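Local atomic coordinates of biphenyl-2,3-diol 1,2-dioxygenase III-related protein (Vibrio cholerae, PDB entry 3EY8), a protein that probably acts as a metal-dependent enzyme of the glyoxalase and extradiol dioxygenase superfamily, its precise substrate and reaction being unknown. Residues Y28-G33 / E92-V97. The protein carries 9 engineered substitutions. Residues are numbered along the deposited sequence; the frame is centred on the assembly and turned at random.
Sequences YEKVLG and ENQGVV. Engineered in segment 92-97: Val97 (natural residue Thr).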
# COMPACT_ATOMS: atom_id res chain seq x y z
N TYR B 28 -6.67 14.62 1.02
CA TYR B 28 -5.81 14.08 -0.03
C TYR B 28 -5.85 14.90 -1.33
O TYR B 28 -4.85 14.99 -2.04
CB TYR B 28 -6.10 12.60 -0.28
CG TYR B 28 -5.45 11.72 0.77
CD1 TYR B 28 -6.12 11.40 1.94
CD2 TYR B 28 -4.16 11.24 0.60
CE1 TYR B 28 -5.53 10.60 2.91
CE2 TYR B 28 -3.56 10.46 1.56
CZ TYR B 28 -4.25 10.14 2.71
OH TYR B 28 -3.65 9.36 3.66
N GLU B 29 -7.00 15.50 -1.62
CA GLU B 29 -7.08 16.39 -2.78
C GLU B 29 -6.27 17.66 -2.56
O GLU B 29 -5.47 18.05 -3.40
CB GLU B 29 -8.54 16.72 -3.14
CG GLU B 29 -9.29 15.54 -3.78
CD GLU B 29 -10.47 15.96 -4.64
OE1 GLU B 29 -11.20 16.90 -4.26
OE2 GLU B 29 -10.66 15.34 -5.71
N LYS B 30 -6.47 18.30 -1.41
CA LYS B 30 -5.84 19.58 -1.12
C LYS B 30 -4.35 19.45 -0.84
O LYS B 30 -3.55 20.28 -1.27
CB LYS B 30 -6.55 20.27 0.05
CG LYS B 30 -5.83 21.49 0.58
CD LYS B 30 -6.67 22.22 1.62
CE LYS B 30 -5.93 23.43 2.17
NZ LYS B 30 -6.86 24.41 2.81
N VAL B 31 -3.96 18.39 -0.13
CA VAL B 31 -2.59 18.26 0.33
C VAL B 31 -1.70 17.51 -0.66
O VAL B 31 -0.55 17.91 -0.88
CB VAL B 31 -2.53 17.60 1.73
CG1 VAL B 31 -1.09 17.45 2.20
CG2 VAL B 31 -3.32 18.44 2.72
N LEU B 32 -2.23 16.46 -1.28
CA LEU B 32 -1.43 15.65 -2.19
C LEU B 32 -1.86 15.75 -3.65
O LEU B 32 -1.27 15.11 -4.52
CB LEU B 32 -1.45 14.18 -1.76
CG LEU B 32 -0.63 13.92 -0.50
CD1 LEU B 32 -0.58 12.44 -0.19
CD2 LEU B 32 0.77 14.50 -0.66
N GLY B 33 -2.88 16.56 -3.91
CA GLY B 33 -3.35 16.76 -5.27
C GLY B 33 -3.94 15.53 -5.92
O GLY B 33 -3.96 15.41 -7.14
N GLU B 92 3.09 22.44 3.98
CA GLU B 92 3.02 23.36 5.11
C GLU B 92 2.04 24.50 4.87
O GLU B 92 1.35 24.95 5.78
CB GLU B 92 4.40 23.95 5.42
CG GLU B 92 5.30 23.01 6.19
CD GLU B 92 6.42 23.75 6.88
OE1 GLU B 92 6.80 24.85 6.42
OE2 GLU B 92 6.94 23.22 7.89
N ASN B 93 1.97 24.97 3.62
CA ASN B 93 1.06 26.05 3.27
C ASN B 93 -0.40 25.65 3.37
O ASN B 93 -1.29 26.50 3.36
CB ASN B 93 1.38 26.58 1.87
CG ASN B 93 2.61 27.47 1.85
OD1 ASN B 93 3.24 27.70 2.88
ND2 ASN B 93 2.95 27.97 0.66
N GLN B 94 -0.67 24.35 3.47
CA GLN B 94 -2.04 23.89 3.68
C GLN B 94 -2.34 23.78 5.18
O GLN B 94 -3.43 23.38 5.58
CB GLN B 94 -2.30 22.56 2.97
CG GLN B 94 -1.81 22.54 1.53
CD GLN B 94 -2.23 23.77 0.74
OE1 GLN B 94 -3.42 24.10 0.66
NE2 GLN B 94 -1.26 24.45 0.15
N GLY B 95 -1.36 24.13 6.01
CA GLY B 95 -1.54 24.14 7.45
C GLY B 95 -1.16 22.82 8.09
O GLY B 95 -1.45 22.56 9.26
N VAL B 96 -0.48 21.98 7.31
CA VAL B 96 -0.08 20.65 7.76
C VAL B 96 1.30 20.65 8.40
O VAL B 96 2.25 21.22 7.86
CB VAL B 96 -0.13 19.64 6.59
CG1 VAL B 96 0.51 18.31 6.99
CG2 VAL B 96 -1.56 19.42 6.15
N VAL B 97 1.41 20.00 9.55
CA VAL B 97 2.66 19.95 10.30
C VAL B 97 3.58 18.87 9.74
O VAL B 97 3.24 17.68 9.74
CB VAL B 97 2.41 19.70 11.80
CG1 VAL B 97 3.72 19.44 12.53
CG2 VAL B 97 1.69 20.91 12.41
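Lys30 runs extended toward Gln94, its CG anti to the backbone N (chi1 170°), while Gln94 bends at chi2 (-48°) and lays its amide against the lysine chain. Gln94 OE1 touches the methylene flank, with Lys30 CE 3.0 Å from it and Lys30 CG 3.6 Å. The approach of CE is tight, and this carbon next to the ammonium may give OE1 a weak C-H···O contact. Lys30 NZ is 4.1 Å from Gln94 OE1, so the ammonium makes no hydrogen bond to it. Gln94 NE2 instead bonds back to Tyr90 O, which holds the amide over the last turn of helix 84-93. Tyr90 OH also hydrogen-bonds Lys30 O, tying the same helix to helix 21-32. Beside the lysine chain, one methyl of each valine makes the apolar contact, Val31 CG2 to Val96 CG2 at 4.0 Å. Val91 of helix 84-93 and Phe117 of strand 110-118 touch both valines. Gly95 has positive phi and ends helix 84-93 in a Schellman motif. The contact joins the C-terminal end of helix 21-32 to the turn that leaves helix 84-93. No hydrogen bond links the two segments directly, and the lysine charge may add a weak electrostatic attraction.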